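Local coordinates for protein cytochrome C' (Rubrivivax gelatinosus, PDB 2J8W) that carries heme c with a five-coordinate, high-spin iron and probably takes part in bacterial electron transfer, although its exact physiological role is not known, at residues G6-Y11 with L56-P61; N21-V26 with G113-A118; E43-V48 with D94-A99. All blocks are in the same frame, centred on the assembly; numbering follows the deposited sequence. Where two conformers were deposited one is given.

Interaction 1 (G6-Y11 with L56-P61). With HEC (heme c), chain C.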
loop_
_atom_site.group_PDB
_atom_site.type_symbol
_atom_site.label_atom_id
_atom_site.label_comp_id
_atom_site.label_asym_id
_atom_site.label_seq_id
_atom_site.Cartn_x
_atom_site.Cartn_y
_atom_site.Cartn_z
ATOM N N GLY A 6 -16.557 -6.028 1.588
ATOM C CA GLY A 6 -16.076 -4.696 2.017
ATOM C C GLY A 6 -14.554 -4.680 2.163
ATOM O O GLY A 6 -13.903 -3.658 1.938
ATOM N N ASP A 7 -13.987 -5.786 2.606
ATOM C CA ASP A 7 -12.545 -5.851 2.736
ATOM C C ASP A 7 -11.832 -5.673 1.393
ATOM O O ASP A 7 -10.799 -5.027 1.302
ATOM C CB ASP A 7 -12.112 -7.154 3.399
ATOM C CG ASP A 7 -12.621 -7.303 4.806
ATOM O OD1 ASP A 7 -12.947 -6.277 5.441
ATOM O OD2 ASP A 7 -12.686 -8.475 5.265
ATOM N N ALA A 8 -12.340 -6.320 0.348
ATOM C CA ALA A 8 -11.763 -6.176 -0.997
ATOM C C ALA A 8 -11.851 -4.736 -1.465
ATOM O O ALA A 8 -10.921 -4.186 -2.036
ATOM C CB ALA A 8 -12.446 -7.107 -1.960
ATOM N N ILE A 9 -13.001 -4.109 -1.224
ATOM C CA ILE A 9 -13.179 -2.733 -1.621
ATOM C C ILE A 9 -12.193 -1.817 -0.901
ATOM O O ILE A 9 -11.546 -0.972 -1.525
ATOM C CB ILE A 9 -14.640 -2.280 -1.367
ATOM C CG1 ILE A 9 -15.606 -3.098 -2.264
ATOM C CG2 ILE A 9 -14.734 -0.805 -1.619
ATOM C CD1 ILE A 9 -17.116 -3.005 -1.919
ATOM N N GLU A 10 -12.136 -1.918 0.413
ATOM C CA GLU A 10 -11.243 -1.023 1.143
ATOM C C GLU A 10 -9.796 -1.277 0.727
ATOM O O GLU A 10 -8.974 -0.358 0.680
ATOM C CB GLU A 10 -11.398 -1.225 2.639
ATOM C CG GLU A 10 -12.709 -0.753 3.256
ATOM C CD GLU A 10 -12.640 -0.874 4.782
ATOM O OE1 GLU A 10 -12.029 0.005 5.400
ATOM O OE2 GLU A 10 -13.109 -1.852 5.373
ATOM N N TYR A 11 -9.447 -2.539 0.456
ATOM C CA TYR A 11 -8.078 -2.893 0.030
ATOM C C TYR A 11 -7.751 -2.250 -1.288
ATOM O O TYR A 11 -6.701 -1.619 -1.429
ATOM C CB TYR A 11 -8.006 -4.401 -0.096
ATOM C CG TYR A 11 -6.669 -4.940 -0.554
ATOM C CD1 TYR A 11 -5.729 -5.392 0.368
ATOM C CD2 TYR A 11 -6.374 -5.065 -1.897
ATOM C CE1 TYR A 11 -4.496 -5.940 -0.048
ATOM C CE2 TYR A 11 -5.157 -5.610 -2.324
ATOM C CZ TYR A 11 -4.228 -6.014 -1.409
ATOM O OH TYR A 11 -3.043 -6.542 -1.852
ATOM N N LEU A 56 -5.917 -4.703 -8.484
ATOM C CA LEU A 56 -6.713 -5.356 -9.518
ATOM C C LEU A 56 -6.959 -6.820 -9.167
ATOM O O LEU A 56 -7.756 -7.449 -9.831
ATOM C CB LEU A 56 -6.122 -5.058 -10.916
ATOM C CG LEU A 56 -6.107 -3.550 -11.249
ATOM C CD1 LEU A 56 -5.156 -3.104 -12.333
ATOM C CD2 LEU A 56 -7.533 -3.062 -11.622
ATOM N N THR A 57 -6.378 -7.309 -8.075
ATOM C CA THR A 57 -6.649 -8.612 -7.498
ATOM C C THR A 57 -7.858 -8.622 -6.583
ATOM O O THR A 57 -8.262 -9.662 -6.084
ATOM C CB THR A 57 -5.441 -9.156 -6.670
ATOM O OG1 THR A 57 -5.289 -8.427 -5.443
ATOM C CG2 THR A 57 -4.107 -9.163 -7.464
ATOM N N ALA A 58 -8.459 -7.462 -6.376
ATOM C CA ALA A 58 -9.498 -7.238 -5.329
ATOM C C ALA A 58 -10.844 -6.780 -5.942
ATOM O O ALA A 58 -11.621 -6.085 -5.309
ATOM C CB ALA A 58 -8.982 -6.271 -4.286
ATOM N N PHE A 59 -11.099 -7.200 -7.180
ATOM C CA PHE A 59 -12.372 -6.960 -7.882
ATOM C C PHE A 59 -13.048 -8.308 -8.209
ATOM O O PHE A 59 -13.622 -8.486 -9.285
ATOM C CB PHE A 59 -12.202 -6.135 -9.162
ATOM C CG PHE A 59 -11.824 -4.697 -8.950
ATOM C CD1 PHE A 59 -12.794 -3.711 -8.897
ATOM C CD2 PHE A 59 -10.491 -4.320 -8.863
ATOM C CE1 PHE A 59 -12.438 -2.384 -8.751
ATOM C CE2 PHE A 59 -10.133 -3.009 -8.729
ATOM C CZ PHE A 59 -11.081 -2.037 -8.644
ATOM N N GLY A 60 -12.979 -9.235 -7.270
ATOM C CA GLY A 60 -13.597 -10.527 -7.430
ATOM C C GLY A 60 -15.102 -10.485 -7.428
ATOM O O GLY A 60 -15.737 -9.439 -7.239
ATOM N N PRO A 61 -15.721 -11.664 -7.639
ATOM C CA PRO A 61 -17.176 -11.763 -7.622
ATOM C C PRO A 61 -17.763 -11.195 -6.318
ATOM O O PRO A 61 -17.225 -11.470 -5.252
ATOM C CB PRO A 61 -17.417 -13.272 -7.748
ATOM C CG PRO A 61 -16.180 -13.853 -8.146
ATOM C CD PRO A 61 -15.067 -12.961 -7.906
HETATM FE FE HEC C . -7.690 3.928 -10.269
HETATM C CHA HEC C . -9.972 4.214 -7.719
HETATM C CHB HEC C . -5.745 6.256 -8.795
HETATM C CHC HEC C . -5.073 3.080 -12.337
HETATM C CHD HEC C . -9.584 1.465 -11.692
HETATM N NA HEC C . -7.829 4.993 -8.573
HETATM C C1A HEC C . -8.871 5.037 -7.661
HETATM C C2A HEC C . -8.619 6.040 -6.660
HETATM C C3A HEC C . -7.439 6.612 -6.960
HETATM C C4A HEC C . -6.928 5.952 -8.148
HETATM C CMA HEC C . -6.684 7.703 -6.199
HETATM C CAA HEC C . -9.546 6.383 -5.498
HETATM C CBA HEC C . -9.280 5.515 -4.293
HETATM C CGA HEC C . -10.154 6.043 -3.114
HETATM O O1A HEC C . -10.758 7.160 -3.168
HETATM O O2A HEC C . -10.329 5.382 -2.043
HETATM N NB HEC C . -5.728 4.506 -10.500
HETATM C C1B HEC C . -5.214 5.594 -9.871
HETATM C C2B HEC C . -3.936 5.899 -10.468
HETATM C C3B HEC C . -3.732 5.007 -11.445
HETATM C C4B HEC C . -4.860 4.106 -11.477
HETATM C CMB HEC C . -3.008 7.064 -10.086
HETATM C CAB HEC C . -2.530 4.873 -12.365
HETATM C CBB HEC C . -1.210 4.987 -11.832
HETATM N NC HEC C . -7.377 2.550 -11.655
HETATM C C1C HEC C . -6.254 2.377 -12.454
HETATM C C2C HEC C . -6.478 1.392 -13.483
HETATM C C3C HEC C . -7.737 0.924 -13.301
HETATM C C4C HEC C . -8.328 1.659 -12.186
HETATM C CMC HEC C . -5.436 0.962 -14.516
HETATM C CAC HEC C . -8.494 -0.172 -14.118
HETATM C CBC HEC C . -7.786 -1.120 -14.838
HETATM N ND HEC C . -9.456 2.993 -9.784
HETATM C C1D HEC C . -10.092 2.034 -10.575
HETATM C C2D HEC C . -11.383 1.724 -10.003
HETATM C C3D HEC C . -11.492 2.536 -8.804
HETATM C C4D HEC C . -10.261 3.310 -8.704
HETATM C CMD HEC C . -12.405 0.750 -10.551
HETATM C CAD HEC C . -12.612 2.542 -7.803
HETATM C CBD HEC C . -12.274 1.550 -6.677
HETATM C CGD HEC C . -13.433 1.478 -5.693
HETATM O O1D HEC C . -13.813 0.342 -5.326
HETATM O O2D HEC C . -13.943 2.560 -5.228
HETATM O O HOH W 1 -3.627 -8.937 -3.085
#
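Where the loop that follows helix 38-52 crosses the beginning of helix 5-30, beside the heme pocket of this four-helix-bundle cytochrome, Ala-8 and Tyr-11 rest against Ala-58. The helix and the loop come close here: the CA atoms of Ala-8 and Ala-58 are 5.0 Å apart, a spacing that two methyl side chains allow. Each methyl turns to the other segment and meets a backbone oxygen, Ala-8 CB lying 3.6 Å from Ala-58 O and Ala-58 CB equally near Ala-8 O. Ala-8 CB and Ala-58 CB are themselves 4.3 Å apart. With CG of Tyr-11 anti to its backbone nitrogen, chi1 179° carries the ring out beside Ala-58, whose CB meets Tyr-11 CD2 obliquely at 3.7 Å. Thr-57 is joined to the same tyrosine through a water, which lies 2.8 Å from Tyr-11 OH and donates to Thr-57 OG1 at 2.9 Å. Thr-57 OG1 is also hydrogen-bonded to Leu-54 O. Phe-59 points away from the helix, and its CE1 reaches the heme methyl CMD at 3.6 Å. Ala-58 O also receives a hydrogen bond from Arg-12, whose NE binds the heme. No direct hydrogen bond crosses between the two segments, so the contact combines close methyl packing with one water bridge. Tyr-11 OH has two partners, the water leading to Thr-57 and His-22 NE2 of the second subunit, so this start of helix 5-30, beside the pocket, is linked to the dimer interface.

Interaction 2 (N21-V26 with G113-A118)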
loop_
_atom_site.group_PDB
_atom_site.type_symbol
_atom_site.label_atom_id
_atom_site.label_comp_id
_atom_site.label_asym_id
_atom_site.label_seq_id
_atom_site.Cartn_x
_atom_site.Cartn_y
_atom_site.Cartn_z
ATOM N N ASN A 21 -0.294 8.486 -4.689
ATOM C CA ASN A 21 0.632 9.362 -3.985
ATOM C C ASN A 21 2.066 9.183 -4.505
ATOM O O ASN A 21 2.754 10.150 -4.849
ATOM C CB ASN A 21 0.565 9.122 -2.499
ATOM C CG ASN A 21 1.421 10.054 -1.763
ATOM O OD1 ASN A 21 2.619 9.864 -1.665
ATOM N ND2 ASN A 21 0.817 11.154 -1.288
ATOM N N HIS A 22 2.531 7.955 -4.609
ATOM C CA HIS A 22 3.907 7.740 -5.043
ATOM C C HIS A 22 4.102 8.020 -6.521
ATOM O O HIS A 22 5.131 8.579 -6.904
ATOM C CB HIS A 22 4.357 6.334 -4.604
ATOM C CG HIS A 22 4.559 6.262 -3.138
ATOM N ND1 HIS A 22 5.697 6.769 -2.537
ATOM C CD2 HIS A 22 3.727 5.921 -2.132
ATOM C CE1 HIS A 22 5.553 6.683 -1.218
ATOM N NE2 HIS A 22 4.371 6.162 -0.946
ATOM N N PHE A 23 3.101 7.681 -7.348
ATOM C CA PHE A 23 3.173 8.043 -8.747
ATOM C C PHE A 23 3.211 9.560 -8.917
ATOM O O PHE A 23 3.948 10.079 -9.738
ATOM C CB PHE A 23 2.013 7.425 -9.528
ATOM C CG PHE A 23 2.049 7.711 -10.995
ATOM C CD1 PHE A 23 3.002 7.173 -11.800
ATOM C CD2 PHE A 23 1.088 8.500 -11.592
ATOM C CE1 PHE A 23 3.064 7.443 -13.133
ATOM C CE2 PHE A 23 1.134 8.769 -12.942
ATOM C CZ PHE A 23 2.101 8.234 -13.699
ATOM N N GLY A 24 2.423 10.257 -8.098
ATOM C CA GLY A 24 2.409 11.698 -8.164
ATOM C C GLY A 24 3.749 12.338 -7.866
ATOM O O GLY A 24 4.093 13.372 -8.431
ATOM N N ARG A 25 4.536 11.718 -6.984
ATOM C CA ARG A 25 5.873 12.221 -6.697
ATOM C C ARG A 25 6.766 12.128 -7.923
ATOM O O ARG A 25 7.536 13.045 -8.237
ATOM C CB ARG A 25 6.497 11.442 -5.534
ATOM C CG ARG A 25 5.739 11.590 -4.245
ATOM C CD ARG A 25 6.409 10.831 -3.119
ATOM N NE ARG A 25 5.474 10.506 -2.038
ATOM C CZ ARG A 25 5.836 10.185 -0.803
ATOM N NH1 ARG A 25 7.110 10.057 -0.515
ATOM N NH2 ARG A 25 4.922 9.918 0.113
ATOM N N VAL A 26 6.648 11.013 -8.638
ATOM C CA VAL A 26 7.422 10.837 -9.866
ATOM C C VAL A 26 6.968 11.838 -10.914
ATOM O O VAL A 26 7.787 12.455 -11.606
ATOM C CB VAL A 26 7.340 9.382 -10.388
ATOM C CG1 VAL A 26 8.256 9.180 -11.594
ATOM C CG2 VAL A 26 7.705 8.375 -9.268
ATOM N N GLY A 113 4.010 9.400 -18.755
ATOM C CA GLY A 113 2.887 9.713 -19.632
ATOM C C GLY A 113 2.066 8.503 -20.004
ATOM O O GLY A 113 0.826 8.511 -19.979
ATOM N N GLU A 114 2.764 7.439 -20.344
ATOM C CA GLU A 114 2.062 6.193 -20.723
ATOM C C GLU A 114 1.271 5.654 -19.531
ATOM O O GLU A 114 0.120 5.190 -19.646
ATOM C CB GLU A 114 3.094 5.175 -21.223
ATOM C CG GLU A 114 2.529 3.954 -21.904
ATOM C CD GLU A 114 3.556 3.178 -22.746
ATOM O OE1 GLU A 114 4.775 3.401 -22.606
ATOM O OE2 GLU A 114 3.134 2.305 -23.544
ATOM N N THR A 115 1.891 5.662 -18.357
ATOM C CA THR A 115 1.232 5.134 -17.165
ATOM C C THR A 115 -0.001 5.961 -16.823
ATOM O O THR A 115 -1.087 5.434 -16.599
ATOM C CB THR A 115 2.214 5.059 -15.983
ATOM O OG1 THR A 115 3.284 4.190 -16.315
ATOM C CG2 THR A 115 1.542 4.506 -14.745
ATOM N N GLY A 116 0.153 7.272 -16.816
ATOM C CA GLY A 116 -0.962 8.147 -16.558
ATOM C C GLY A 116 -2.102 7.964 -17.541
ATOM O O GLY A 116 -3.282 7.983 -17.141
ATOM N N GLY A 117 -1.777 7.765 -18.816
ATOM C CA GLY A 117 -2.814 7.459 -19.816
ATOM C C GLY A 117 -3.579 6.182 -19.496
ATOM O O GLY A 117 -4.791 6.089 -19.707
ATOM N N ALA A 118 -2.891 5.213 -18.918
ATOM C CA ALA A 118 -3.562 3.969 -18.539
ATOM C C ALA A 118 -4.470 4.185 -17.321
ATOM O O ALA A 118 -5.541 3.563 -17.218
ATOM C CB ALA A 118 -2.525 2.897 -18.284
#
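This is a buried helix-helix contact within the four-helix bundle, made by one aromatic side chain: Phe-23 of helix 5-30 spans the gap to Thr-115 and Gly-116 of helix 105-126. The nearest CA atoms, those of Phe-23 and Gly-116, are 8.8 Å apart, and the phenyl ring bridges that distance. CG of Phe-23 stands anti to the backbone nitrogen (chi1 -178°), which extends the ring to the other helix. Phe-23 CE1 then touches Thr-115 CG2 at 3.7 Å, while the ring tip, Phe-23 CZ, meets the backbone at Gly-116 N, 3.8 Å away; both partners approach the ring obliquely. The side chains of Phe-23 and Thr-115 lie alongside one another, running in opposite senses, and the threonine presents its methyl while OG1 bonds back to Ala-111 O of its own helix. An alanine in place of Phe-23 is likely to open a gap between the two helices and leave the Thr-115 methyl without its aromatic neighbour. On the other side of helix 5-30, Asn-21 OD1 accepts from both NE and NH2 of Arg-25, each at 2.9 Å, and the guanidinium lays one face over His-22 CE1. Thr-115 also touches the heme, and Gly-116 is close to Cys-119, one of its covalent attachment points. Since no hydrogen bond joins the two segments, their cohesion here rests on van der Waals contact, mainly with the threonine methyl, and the threonine hydroxyl is satisfied within its own helix.

Interaction 3 (E43-V48 with D94-A99)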
loop_
_atom_site.group_PDB
_atom_site.type_symbol
_atom_site.label_atom_id
_atom_site.label_comp_id
_atom_site.label_asym_id
_atom_site.label_seq_id
_atom_site.Cartn_x
_atom_site.Cartn_y
_atom_site.Cartn_z
ATOM N N GLU A 43 13.103 5.053 -6.204
ATOM C CA GLU A 43 12.444 4.515 -5.009
ATOM C C GLU A 43 10.915 4.607 -5.144
ATOM O O GLU A 43 10.181 3.672 -4.817
ATOM C CB GLU A 43 12.901 5.234 -3.744
ATOM C CG GLU A 43 14.347 4.944 -3.366
ATOM C CD GLU A 43 14.869 5.879 -2.287
ATOM O OE1 GLU A 43 14.305 6.921 -1.940
ATOM O OE2 GLU A 43 15.992 5.581 -1.810
ATOM N N ASN A 44 10.424 5.741 -5.604
ATOM C CA ASN A 44 8.989 5.904 -5.771
ATOM C C ASN A 44 8.458 5.026 -6.891
ATOM O O ASN A 44 7.369 4.466 -6.763
ATOM C CB ASN A 44 8.631 7.380 -5.942
ATOM C CG ASN A 44 8.703 8.118 -4.644
ATOM O OD1 ASN A 44 8.078 7.707 -3.669
ATOM N ND2 ASN A 44 9.449 9.222 -4.603
ATOM N N ILE A 45 9.207 4.888 -7.976
ATOM C CA ILE A 45 8.834 3.978 -9.034
ATOM C C ILE A 45 8.762 2.530 -8.580
ATOM O O ILE A 45 7.824 1.816 -8.903
ATOM C CB ILE A 45 9.763 4.139 -10.255
ATOM C CG1 ILE A 45 9.467 5.466 -10.950
ATOM C CG2 ILE A 45 9.596 2.999 -11.207
ATOM C CD1 ILE A 45 10.538 5.806 -12.027
ATOM N N ALA A 46 9.737 2.127 -7.777
ATOM C CA ALA A 46 9.751 0.762 -7.266
ATOM C C ALA A 46 8.508 0.499 -6.420
ATOM O O ALA A 46 7.907 -0.581 -6.493
ATOM C CB ALA A 46 11.019 0.478 -6.485
ATOM N N LEU A 47 8.110 1.476 -5.613
ATOM C CA LEU A 47 6.902 1.347 -4.813
ATOM C C LEU A 47 5.654 1.290 -5.699
ATOM O O LEU A 47 4.790 0.461 -5.474
ATOM C CB LEU A 47 6.737 2.521 -3.810
ATOM C CG LEU A 47 7.532 2.511 -2.506
ATOM C CD1 LEU A 47 7.518 3.817 -1.729
ATOM C CD2 LEU A 47 6.970 1.408 -1.612
ATOM N N VAL A 48 5.577 2.161 -6.700
ATOM C CA VAL A 48 4.457 2.094 -7.646
ATOM C C VAL A 48 4.381 0.717 -8.265
ATOM O O VAL A 48 3.327 0.128 -8.365
ATOM C CB VAL A 48 4.560 3.212 -8.708
ATOM C CG1 VAL A 48 3.558 2.977 -9.817
ATOM C CG2 VAL A 48 4.366 4.586 -8.066
ATOM N N ASP A 94 5.443 -1.633 -16.313
ATOM C CA ASP A 94 6.676 -2.327 -16.618
ATOM C C ASP A 94 7.688 -1.357 -17.223
ATOM O O ASP A 94 8.881 -1.395 -16.900
ATOM C CB ASP A 94 6.427 -3.458 -17.628
ATOM C CG ASP A 94 5.801 -4.683 -17.030
ATOM O OD1 ASP A 94 5.792 -4.816 -15.797
ATOM O OD2 ASP A 94 5.349 -5.549 -17.845
ATOM N N LYS A 95 7.246 -0.545 -18.154
ATOM C CA LYS A 95 8.124 0.465 -18.737
ATOM C C LYS A 95 8.587 1.489 -17.718
ATOM O O LYS A 95 9.733 1.928 -17.760
ATOM C CB LYS A 95 7.431 1.173 -19.882
ATOM C CG LYS A 95 7.158 0.301 -21.051
ATOM C CD LYS A 95 6.556 1.154 -22.155
ATOM C CE LYS A 95 6.825 0.659 -23.543
ATOM N NZ LYS A 95 6.604 1.777 -24.497
ATOM N N LEU A 96 7.708 1.881 -16.809
ATOM C CA LEU A 96 8.081 2.798 -15.757
ATOM C C LEU A 96 9.147 2.207 -14.882
ATOM O O LEU A 96 10.138 2.856 -14.539
ATOM C CB LEU A 96 6.866 3.196 -14.915
ATOM C CG LEU A 96 7.065 4.287 -13.856
ATOM C CD1 LEU A 96 7.372 5.656 -14.491
ATOM C CD2 LEU A 96 5.824 4.351 -12.943
ATOM N N ASP A 97 8.970 0.949 -14.501
ATOM C CA ASP A 97 9.942 0.225 -13.654
ATOM C C ASP A 97 11.319 0.226 -14.365
ATOM O O ASP A 97 12.342 0.543 -13.775
ATOM C CB ASP A 97 9.365 -1.210 -13.393
ATOM C CG ASP A 97 10.183 -2.095 -12.451
ATOM O OD1 ASP A 97 11.345 -2.292 -12.723
ATOM O OD2 ASP A 97 9.596 -2.706 -11.532
ATOM N N ALA A 98 11.337 -0.120 -15.649
ATOM C CA ALA A 98 12.574 -0.172 -16.401
ATOM C C ALA A 98 13.233 1.213 -16.436
ATOM O O ALA A 98 14.456 1.355 -16.297
ATOM C CB ALA A 98 12.315 -0.699 -17.805
ATOM N N ALA A 99 12.418 2.235 -16.625
ATOM C CA ALA A 99 12.909 3.606 -16.673
ATOM C C ALA A 99 13.530 4.019 -15.343
ATOM O O ALA A 99 14.549 4.701 -15.310
ATOM C CB ALA A 99 11.810 4.554 -17.079
#
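The helical segments 43-48 and 94-99, parts of helices 38-52 and 79-102, run antiparallel, their axes at 152° and 9.0 Å apart at closest approach, as neighbours in the four-helix bundle. Their nearest CA atoms belong to Ile-45 and Asp-97, at 6.1 Å. Ile-45 makes most of the contact: its CG2, anti to the backbone nitrogen (chi1 -71° places CG1 beside that nitrogen instead), presses on Leu-96 O at 3.4 Å and on Asp-97 CA at 3.7 Å. Ile-45 CG2 also lies 3.9 Å from Leu-96 CG, and the other branch, CG1 and CD1, passes at a slant over the leucine, reaching its CG and CD1. Val-48, one turn later, meets Leu-96 at about a right angle. Leu-96 thus has one branch for each partner, CD1 for Ile-45 and CD2 for Val-48, and it also touches Ala-111 and Val-112 of helix 105-126. Asp-97 flanks the apolar seam; its carboxylate forms a salt bridge with Lys-101 and a hydrogen bond with Ser-49, the latter linking helices 79-102 and 38-52 just beyond segment 43-48. At the Val-48 end, the contact closes with Val-48 CG1 against Leu-96 CD2 at 4.1 Å.

All three contacts are largely buried, and none has a direct hydrogen bond between its own segments, yet they differ with place. Interactions 2 and 3, whose centres are 10 Å apart, touch and together involve all four long helices: His-22 ND1 lies 2.8 Å from Asn-44 OD1, a probable hydrogen bond, and Glu-114 OE1 forms a salt bridge with Lys-95 NZ. Interaction 1 shares helix 5-30 with interaction 2 but lies on the opposite side of the chain's centre, about 22 Å away between centres. There a loop replaces a helix, small methyls and water replace bulky aliphatic or aromatic packing, and an exposed threonine takes part. Interactions 1 and 2 both touch the second subunit; interaction 3 meets it at Leu-47 alone.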